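Local coordinates for protein Non-reducing end alpha-L-arabinofuranosidase BoGH43B (Bacteroides ovatus, PDB 5JOZ) that removes terminal non-reducing alpha-L-arabinofuranosyl residues from the side branches of xyloglucan, turning its S units into X units, at residues Pro8-Thr11 against Gly12-Asp16; Glu130-Gly134 against Lys135-Leu139; Glu317-Gly320 against Leu321-Phe325. All coordinates share one frame; numbering follows the deposited sequence.

Contact 1 (Pro8-Thr11 against Gly12-Asp16)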
# COMPACT_ATOMS: atom_id res chain seq x y z
N PRO A 8 -5.98 0.27 -13.58
CA PRO A 8 -4.64 0.01 -13.02
C PRO A 8 -4.32 -1.46 -12.95
O PRO A 8 -5.22 -2.29 -12.95
CB PRO A 8 -4.72 0.59 -11.60
CG PRO A 8 -6.08 1.20 -11.46
CD PRO A 8 -6.95 0.65 -12.54
N ILE A 9 -3.03 -1.79 -12.84
CA ILE A 9 -2.58 -3.19 -12.76
C ILE A 9 -2.64 -3.77 -11.34
O ILE A 9 -2.84 -4.98 -11.18
CB ILE A 9 -1.19 -3.40 -13.41
CG1 ILE A 9 -0.15 -2.42 -12.87
CG2 ILE A 9 -1.29 -3.27 -14.93
CD1 ILE A 9 1.24 -2.98 -12.90
N ILE A 10 -2.48 -2.94 -10.32
CA ILE A 10 -2.67 -3.37 -8.94
C ILE A 10 -3.49 -2.31 -8.22
O ILE A 10 -3.08 -1.15 -8.14
CB ILE A 10 -1.33 -3.61 -8.20
CG1 ILE A 10 -0.28 -4.27 -9.12
CG2 ILE A 10 -1.58 -4.48 -6.97
CD1 ILE A 10 1.08 -4.50 -8.48
N THR A 11 -4.64 -2.73 -7.70
CA THR A 11 -5.64 -1.82 -7.14
C THR A 11 -5.58 -1.81 -5.63
O THR A 11 -4.89 -2.62 -5.04
CB THR A 11 -7.06 -2.24 -7.58
OG1 THR A 11 -7.28 -3.60 -7.22
CG2 THR A 11 -7.20 -2.11 -9.07
N GLY A 12 -6.32 -0.90 -5.00
CA GLY A 12 -6.25 -0.70 -3.55
C GLY A 12 -4.94 -0.02 -3.20
O GLY A 12 -4.12 0.26 -4.09
N MET A 13 -4.73 0.23 -1.91
CA MET A 13 -3.59 1.04 -1.49
C MET A 13 -2.30 0.31 -1.82
O MET A 13 -1.96 -0.67 -1.17
CB MET A 13 -3.67 1.39 -0.01
CG MET A 13 -2.66 2.47 0.38
SD MET A 13 -1.99 2.29 2.03
CE MET A 13 -1.27 0.65 1.97
N ASN A 14 -1.61 0.82 -2.84
CA ASN A 14 -0.40 0.23 -3.40
C ASN A 14 0.49 1.34 -4.02
O ASN A 14 0.77 1.34 -5.22
CB ASN A 14 -0.76 -0.85 -4.42
CG ASN A 14 -0.91 -2.23 -3.79
OD1 ASN A 14 0.03 -2.76 -3.21
ND2 ASN A 14 -2.10 -2.82 -3.91
N PRO A 15 0.93 2.28 -3.20
CA PRO A 15 1.68 3.41 -3.73
C PRO A 15 3.18 3.16 -3.93
O PRO A 15 3.73 2.18 -3.42
CB PRO A 15 1.48 4.50 -2.65
CG PRO A 15 0.85 3.82 -1.47
CD PRO A 15 0.87 2.35 -1.73
N ASP A 16 3.81 4.07 -4.66
CA ASP A 16 5.28 4.15 -4.78
C ASP A 16 5.88 2.87 -5.36
O ASP A 16 6.81 2.29 -4.77
CB ASP A 16 5.91 4.48 -3.42
CG ASP A 16 5.42 5.78 -2.83
OD1 ASP A 16 5.44 6.80 -3.53
OD2 ASP A 16 5.04 5.80 -1.63

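Contact 2 (Glu130-Gly134 against Lys135-Leu139)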
# COMPACT_ATOMS: atom_id res chain seq x y z
N GLU A 130 20.91 1.42 -7.41
CA GLU A 130 21.11 0.80 -8.70
C GLU A 130 22.49 0.15 -8.76
O GLU A 130 23.46 0.69 -8.22
CB GLU A 130 20.97 1.83 -9.81
CG GLU A 130 20.96 1.23 -11.22
CD GLU A 130 19.70 0.44 -11.53
OE1 GLU A 130 19.77 -0.40 -12.45
OE2 GLU A 130 18.64 0.66 -10.89
N PHE A 131 22.57 -0.98 -9.45
CA PHE A 131 23.81 -1.71 -9.66
C PHE A 131 24.36 -1.49 -11.05
O PHE A 131 23.79 -1.98 -12.02
CB PHE A 131 23.57 -3.18 -9.41
CG PHE A 131 23.31 -3.51 -7.98
CD1 PHE A 131 24.36 -3.68 -7.09
CD2 PHE A 131 22.00 -3.61 -7.50
CE1 PHE A 131 24.12 -3.97 -5.75
CE2 PHE A 131 21.76 -3.90 -6.17
CZ PHE A 131 22.82 -4.08 -5.29
N ILE A 132 25.47 -0.75 -11.14
CA ILE A 132 26.11 -0.41 -12.42
C ILE A 132 27.63 -0.50 -12.27
O ILE A 132 28.17 0.05 -11.32
CB ILE A 132 25.79 1.04 -12.87
CG1 ILE A 132 24.28 1.30 -12.99
CG2 ILE A 132 26.47 1.36 -14.20
CD1 ILE A 132 23.89 2.77 -12.92
N ASP A 133 28.31 -1.14 -13.22
CA ASP A 133 29.79 -1.17 -13.29
C ASP A 133 30.39 -1.79 -12.01
O ASP A 133 31.40 -1.32 -11.50
CB ASP A 133 30.39 0.24 -13.56
CG ASP A 133 30.22 0.71 -15.03
OD1 ASP A 133 30.42 -0.10 -15.96
OD2 ASP A 133 29.92 1.92 -15.25
N GLY A 134 29.74 -2.84 -11.50
CA GLY A 134 30.13 -3.46 -10.22
C GLY A 134 30.05 -2.59 -8.97
O GLY A 134 30.71 -2.89 -7.97
N LYS A 135 29.25 -1.53 -9.01
CA LYS A 135 29.06 -0.62 -7.88
C LYS A 135 27.58 -0.53 -7.53
O LYS A 135 26.72 -0.65 -8.41
CB LYS A 135 29.54 0.79 -8.21
CG LYS A 135 30.99 0.87 -8.63
CD LYS A 135 31.42 2.32 -8.82
CE LYS A 135 32.89 2.43 -9.17
NZ LYS A 135 33.42 3.76 -8.78
N MET A 136 27.31 -0.30 -6.26
CA MET A 136 25.96 -0.12 -5.75
C MET A 136 25.75 1.36 -5.46
O MET A 136 26.17 1.86 -4.41
CB MET A 136 25.76 -0.97 -4.50
CG MET A 136 24.42 -0.82 -3.81
SD MET A 136 24.35 -1.96 -2.42
CE MET A 136 23.05 -1.26 -1.41
N TYR A 137 25.09 2.06 -6.40
CA TYR A 137 24.80 3.49 -6.26
C TYR A 137 23.61 3.73 -5.34
O TYR A 137 22.66 2.96 -5.35
CB TYR A 137 24.53 4.14 -7.63
CG TYR A 137 25.78 4.34 -8.44
CD1 TYR A 137 26.51 5.52 -8.34
CD2 TYR A 137 26.23 3.35 -9.32
CE1 TYR A 137 27.67 5.70 -9.08
CE2 TYR A 137 27.38 3.53 -10.07
CZ TYR A 137 28.10 4.71 -9.94
OH TYR A 137 29.23 4.90 -10.67
N PHE A 138 23.68 4.81 -4.56
CA PHE A 138 22.62 5.25 -3.66
C PHE A 138 22.29 6.65 -4.13
O PHE A 138 23.16 7.50 -4.15
CB PHE A 138 23.09 5.27 -2.20
CG PHE A 138 22.09 5.85 -1.20
CD1 PHE A 138 21.96 7.24 -1.04
CD2 PHE A 138 21.33 5.01 -0.39
CE1 PHE A 138 21.06 7.77 -0.13
CE2 PHE A 138 20.42 5.54 0.53
CZ PHE A 138 20.28 6.93 0.67
N LEU A 139 21.03 6.87 -4.52
CA LEU A 139 20.54 8.16 -4.93
C LEU A 139 19.37 8.51 -4.01
O LEU A 139 18.50 7.68 -3.76
CB LEU A 139 20.14 8.10 -6.40
CG LEU A 139 19.52 9.33 -7.06
CD1 LEU A 139 20.52 10.48 -7.16
CD2 LEU A 139 19.00 8.98 -8.44

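Contact 3 (Glu317-Gly320 against Leu321-Phe325)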
# COMPACT_ATOMS: atom_id res chain seq x y z
N GLU A 317 -3.46 -23.29 9.44
CA GLU A 317 -2.59 -22.61 10.42
C GLU A 317 -1.99 -21.28 9.93
O GLU A 317 -1.71 -20.38 10.74
CB GLU A 317 -1.47 -23.55 10.90
N THR A 318 -1.82 -21.13 8.61
CA THR A 318 -1.17 -19.96 8.03
C THR A 318 -2.17 -18.90 7.52
O THR A 318 -3.02 -19.19 6.69
CB THR A 318 -0.23 -20.37 6.88
OG1 THR A 318 0.73 -21.32 7.38
CG2 THR A 318 0.51 -19.17 6.30
N LEU A 319 -2.02 -17.68 8.01
CA LEU A 319 -2.87 -16.54 7.65
C LEU A 319 -2.54 -16.08 6.24
O LEU A 319 -1.36 -15.95 5.88
CB LEU A 319 -2.66 -15.38 8.64
CG LEU A 319 -3.64 -14.21 8.65
CD1 LEU A 319 -5.02 -14.64 9.16
CD2 LEU A 319 -3.11 -13.08 9.51
N GLY A 320 -3.59 -15.82 5.45
CA GLY A 320 -3.44 -15.33 4.09
C GLY A 320 -2.65 -14.03 4.03
O GLY A 320 -2.79 -13.15 4.89
N LEU A 321 -1.82 -13.93 2.99
CA LEU A 321 -0.85 -12.85 2.83
C LEU A 321 -1.47 -11.46 2.73
O LEU A 321 -0.84 -10.49 3.11
CB LEU A 321 0.05 -13.12 1.61
CG LEU A 321 1.02 -14.32 1.73
CD1 LEU A 321 1.69 -14.62 0.40
CD2 LEU A 321 2.07 -14.07 2.80
N ASP A 322 -2.72 -11.38 2.22
CA ASP A 322 -3.47 -10.12 2.09
C ASP A 322 -3.84 -9.53 3.47
O ASP A 322 -4.05 -8.31 3.57
CB ASP A 322 -4.78 -10.32 1.28
CG ASP A 322 -4.53 -10.70 -0.20
OD1 ASP A 322 -3.98 -9.89 -0.96
OD2 ASP A 322 -4.93 -11.81 -0.61
N TRP A 323 -3.94 -10.37 4.50
CA TRP A 323 -4.31 -9.89 5.85
C TRP A 323 -3.23 -9.01 6.44
O TRP A 323 -2.03 -9.29 6.30
CB TRP A 323 -4.68 -11.05 6.78
CG TRP A 323 -5.96 -11.70 6.35
CD1 TRP A 323 -6.13 -12.96 5.87
CD2 TRP A 323 -7.25 -11.08 6.30
NE1 TRP A 323 -7.45 -13.18 5.55
CE2 TRP A 323 -8.15 -12.03 5.80
CE3 TRP A 323 -7.72 -9.80 6.63
CZ2 TRP A 323 -9.51 -11.75 5.62
CZ3 TRP A 323 -9.06 -9.52 6.46
CH2 TRP A 323 -9.94 -10.49 5.96
N THR A 324 -3.67 -7.94 7.10
CA THR A 324 -2.81 -6.83 7.46
C THR A 324 -3.16 -6.28 8.85
O THR A 324 -4.33 -6.15 9.20
CB THR A 324 -2.96 -5.70 6.41
OG1 THR A 324 -2.91 -6.25 5.09
CG2 THR A 324 -1.85 -4.70 6.54
N PHE A 325 -2.11 -5.92 9.59
CA PHE A 325 -2.20 -5.41 10.97
C PHE A 325 -1.80 -3.94 11.03
O PHE A 325 -1.15 -3.43 10.12
CB PHE A 325 -1.27 -6.21 11.87
CG PHE A 325 -1.53 -7.67 11.86
CD1 PHE A 325 -0.99 -8.48 10.86
CD2 PHE A 325 -2.34 -8.25 12.83
CE1 PHE A 325 -1.25 -9.85 10.82
CE2 PHE A 325 -2.59 -9.61 12.81
CZ PHE A 325 -2.05 -10.41 11.80

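Contact 1 (Pro8-Thr11 against Gly12-Asp16)
The loop leading to D16, the probable catalytic base of this family 43 hydrolase, bends at G12, where the N14 amide reaches T11. ND2 of N14 donates to the carbonyl O of T11 at 3.0 Å, with an N-H...O angle of 142°. The acceptor lies in the plane of the amide, whereas the donor stands 41° above the T11 carbonyl plane. Asparagine suits this buried place because its two ends do different work: OD1 is taken by the hydroxyls of Y42 and T30, which should hold the amide in one orientation, NH2 toward T11. Alongside this bond, CG2 of I10 lies 3.5 Å from ND2 of N14, the two side chains crossing at about a right angle; with CG2 opposite the backbone N of I10, that methyl is the branch that meets the amide. G12 makes the bend with positive phi, and a CB there would clash with T11 O. The T11 hydroxyl is hydrogen-bonded to A366 O, in the C-terminal half of the chain. I9 and I10 together face T270 in a classic beta bulge, which anchors this loop to strand 269-277 as it runs toward D16 in the five-bladed propeller.

Contact 2 (Glu130-Gly134 against Lys135-Leu139)
E130 to I132 pair with K135 to Y137 in a tight antiparallel beta hairpin, closed by a type I' turn over D133 and G134 and joining the first two strands of one propeller blade, the inner one (128-132) and its neighbour 135-141. Backbone bonds come in two reciprocal pairs. Y137 N meets E130 O at 2.8 Å, and E130 N returns to Y137 O at 3.1 Å. Next to the turn, I132 N to K135 O and K135 N to I132 O both measure 3.0 Å, but the latter donor stands 55° above the carbonyl plane. Both turn residues have positive phi, which glycine tolerates readily and aspartate better than most.

Between these pairs sits the non-hydrogen-bonded couple F131 and M136, whose side chains run side by side. In M136, CG anti to the backbone N (chi1 176°) and an extended chain run the thioether alongside the ring: CE1 of F131 is 3.6 Å from CB of M136, and SD of M136 sits 4.8 Å from the F131 ring centroid, an oblique Met-aromatic contact. H83 stacks on F131, while Y104 and P154 touch M136. On the other face, CB of I132 meets CE2 of Y137 at 4.1 Å, and both residues pack on F180 of strand 176-183. The E130 carbonyl O lies at the edge of the Y137 ring, in its plane.

K135 NZ makes a salt bridge to E161, and E130 OE2 one to R81. The chemistry thus implies a division of labour: main-chain bonds set the register, a polarisable thioether-aromatic pair lies on one face, and the other combines the apolar meeting of I132 and Y137 with two charged ends that each have a partner of opposite sign.

Contact 3 (Glu317-Gly320 against Leu321-Phe325)
L319 reaches over to W323 and F325 with its branched end. From CB the side chain continues with CG anti to the backbone N (chi1 -167°), which carries the branch across the bend of the chain. CG comes within 3.8 Å of CB of W323. CD1 then turns to the indole, 3.9 Å from CD1 of W323, in an oblique approach. CD2 bridges two residues: it is 3.7 Å from CB of W323 and also 3.7 Å from CZ of F325, whose side chain comes from the opposite direction. A leucine suits this place because its fork offers one methyl to the indole and the other to CB of W323 and the phenyl tip of F325.

The chain can bring these groups together because G320 to W323 form a type I beta turn in the concanavalin A-like domain. W323 N donates to G320 O at 3.0 Å, from 47° above the carbonyl plane, while the backbone N of G320 lies at the edge of the indole, in its plane. Cutting L319 back to an alanine removes both methyls and is likely to leave a gap beside CB of W323 and the F325 tip. Just past the turn, T324 OG1 gives its proton to D322 O at 2.8 Å. The indole is fixed further by its NE1 bond to D312, a cation-pi contact with R363 and an edge-to-face meeting with F501.

In the fold
The three contacts follow one another along the chain, contact 1 and contact 2 in the family 43 catalytic propeller and contact 3 in the C-terminal concanavalin A-like domain. Contact 1 lies near the middle of the molecule, its centre about 28 Å from that of contact 2 and about 19 Å from that of contact 3; contacts 2 and 3 are about 35 Å apart between centres. None touches another, yet contacts 1 and 3 come within about 7 Å at their nearest atoms. R364 lies beside both, bonding M13 and touching T324, while L321 packs on L52 of the propeller. Contacts 1 and 3 thus flank the domain junction, and contact 2 belongs to a remote blade.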